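Local coordinates for protein putative tRNA synthase (Salmonella typhimurium, PDB 3DQQ) that probably phosphorylates 3-oxo-tetronate with ATP to give 3-oxo-tetronate 4-phosphate, as a member of the four-carbon acid sugar kinase family, at residues V99-M104 / A161-R166. Sequence-based numbering, arbitrary orientation.
Sequences VTDALM and AQAQGR
The carboxylate of Asp101 is gripped at both oxygens, and OD2 is the one that reaches across to the loop 161-166. There the backbone N of Gln164 donates to Asp101 OD2 over 3.1 Å, nearly straight at 166°, arriving on the syn side of the oxygen and 28° out of the carboxylate plane. CB of Asp101 already points at the loop, and with CG anti to the carbonyl carbon (chi1 -67°) the carboxylate swings to the side of its own backbone N. Carbon atoms of the loop also lie against the same oxygen: Ala163 CA is 3.5 Å from Asp101 OD2, with the Ala163 methyl close by. From the next residue, Gln164 CG comes to 3.7 Å from Asp101 OD2, at the exposed side of the contact. The other oxygen, OD1, forms a salt bridge with Arg195 NH2 and a hydrogen bond with Tyr196 OH. That same hydroxyl accepts from Gly165 N, so acid and tyrosine hold two successive loop amides, and the several bonds should fix the rotation of the carboxylate. Within the sugar-binding N-terminal domain, away from the annotated ATP sites, the contact thus ties helix 96-106 to the loop that leaves helix 155-160 and leads into strand 167-170, while Val99 and Leu103 of the helix pack on helix 58-74 and strand 79-83.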
loop_
_atom_site.group_PDB
_atom_site.type_symbol
_atom_site.label_atom_id
_atom_site.label_comp_id
_atom_site.label_asym_id
_atom_site.label_seq_id
_atom_site.Cartn_x
_atom_site.Cartn_y
_atom_site.Cartn_z
ATOM N N VAL A 99 -7.168 8.662 -28.986
ATOM C CA VAL A 99 -7.491 10.098 -28.819
ATOM C C VAL A 99 -6.703 10.976 -29.810
ATOM O O VAL A 99 -7.262 11.895 -30.395
ATOM C CB VAL A 99 -7.293 10.559 -27.354
ATOM C CG1 VAL A 99 -7.455 12.048 -27.227
ATOM C CG2 VAL A 99 -8.281 9.799 -26.433
ATOM N N THR A 100 -5.425 10.678 -30.013
ATOM C CA THR A 100 -4.620 11.431 -30.964
ATOM C C THR A 100 -5.208 11.371 -32.357
ATOM O O THR A 100 -5.459 12.404 -32.959
ATOM C CB THR A 100 -3.153 10.955 -31.002
ATOM O OG1 THR A 100 -2.601 11.015 -29.672
ATOM C CG2 THR A 100 -2.305 11.835 -31.925
ATOM N N ASP A 101 -5.479 10.179 -32.864
ATOM C CA ASP A 101 -6.046 10.072 -34.188
ATOM C C ASP A 101 -7.375 10.791 -34.290
ATOM O O ASP A 101 -7.720 11.348 -35.362
ATOM C CB ASP A 101 -6.247 8.629 -34.606
ATOM C CG ASP A 101 -4.927 7.851 -34.798
ATOM O OD1 ASP A 101 -3.935 8.395 -35.360
ATOM O OD2 ASP A 101 -4.911 6.663 -34.359
ATOM N N ALA A 102 -8.143 10.812 -33.217
ATOM C CA ALA A 102 -9.445 11.453 -33.299
ATOM C C ALA A 102 -9.232 12.958 -33.400
ATOM O O ALA A 102 -9.860 13.616 -34.226
ATOM C CB ALA A 102 -10.306 11.105 -32.140
ATOM N N LEU A 103 -8.338 13.506 -32.585
ATOM C CA LEU A 103 -8.111 14.954 -32.575
ATOM C C LEU A 103 -7.573 15.353 -33.939
ATOM O O LEU A 103 -7.977 16.376 -34.490
ATOM C CB LEU A 103 -7.136 15.383 -31.446
ATOM C CG LEU A 103 -7.543 15.162 -29.957
ATOM C CD1 LEU A 103 -6.376 15.400 -28.956
ATOM C CD2 LEU A 103 -8.725 16.026 -29.571
ATOM N N MET A 104 -6.693 14.547 -34.505
ATOM C CA MET A 104 -6.121 14.884 -35.796
ATOM C C MET A 104 -7.221 14.984 -36.819
ATOM O O MET A 104 -7.274 15.924 -37.616
ATOM C CB MET A 104 -5.056 13.862 -36.225
ATOM C CG MET A 104 -3.776 13.798 -35.320
ATOM S SD MET A 104 -2.647 12.457 -35.867
ATOM C CE MET A 104 -2.141 13.313 -37.374
ATOM N N ALA A 161 1.035 0.304 -31.865
ATOM C CA ALA A 161 0.167 -0.806 -31.438
ATOM C C ALA A 161 -1.252 -0.285 -31.157
ATOM O O ALA A 161 -2.244 -0.984 -31.267
ATOM C CB ALA A 161 0.753 -1.487 -30.205
ATOM N N GLN A 162 -1.313 1.003 -30.896
ATOM C CA GLN A 162 -2.395 1.717 -30.278
ATOM C C GLN A 162 -3.085 2.667 -31.248
ATOM O O GLN A 162 -4.108 3.233 -30.920
ATOM C CB GLN A 162 -1.683 2.617 -29.287
ATOM C CG GLN A 162 -2.408 2.910 -28.108
ATOM C CD GLN A 162 -1.680 3.837 -27.198
ATOM O OE1 GLN A 162 -0.455 3.736 -26.964
ATOM N NE2 GLN A 162 -2.447 4.766 -26.652
ATOM N N ALA A 163 -2.473 2.906 -32.409
ATOM C CA ALA A 163 -2.857 3.978 -33.301
ATOM C C ALA A 163 -2.903 3.454 -34.733
ATOM O O ALA A 163 -2.380 2.379 -35.042
ATOM C CB ALA A 163 -1.866 5.070 -33.204
ATOM N N GLN A 164 -3.492 4.234 -35.617
ATOM C CA GLN A 164 -3.595 3.833 -37.004
ATOM C C GLN A 164 -2.404 4.030 -37.905
ATOM O O GLN A 164 -2.352 3.410 -38.928
ATOM C CB GLN A 164 -4.620 4.678 -37.673
ATOM C CG GLN A 164 -6.011 4.521 -37.161
ATOM C CD GLN A 164 -6.926 5.303 -38.076
ATOM O OE1 GLN A 164 -6.724 5.299 -39.353
ATOM N NE2 GLN A 164 -7.907 6.000 -37.467
ATOM N N GLY A 165 -1.528 4.986 -37.641
ATOM C CA GLY A 165 -0.498 5.298 -38.624
ATOM C C GLY A 165 0.899 4.872 -38.233
ATOM O O GLY A 165 1.128 4.199 -37.229
ATOM N N ARG A 166 1.845 5.324 -39.034
ATOM C CA ARG A 166 3.254 5.073 -38.802
ATOM C C ARG A 166 3.876 6.211 -38.074
ATOM O O ARG A 166 3.568 7.382 -38.336
ATOM C CB ARG A 166 3.969 4.890 -40.111
ATOM C CG ARG A 166 3.473 3.674 -40.789
ATOM C CD ARG A 166 4.433 3.235 -41.880
ATOM N NE ARG A 166 4.518 4.257 -42.928
ATOM C CZ ARG A 166 5.629 4.861 -43.359
ATOM N NH1 ARG A 166 6.849 4.571 -42.840
ATOM N NH2 ARG A 166 5.485 5.786 -44.322
#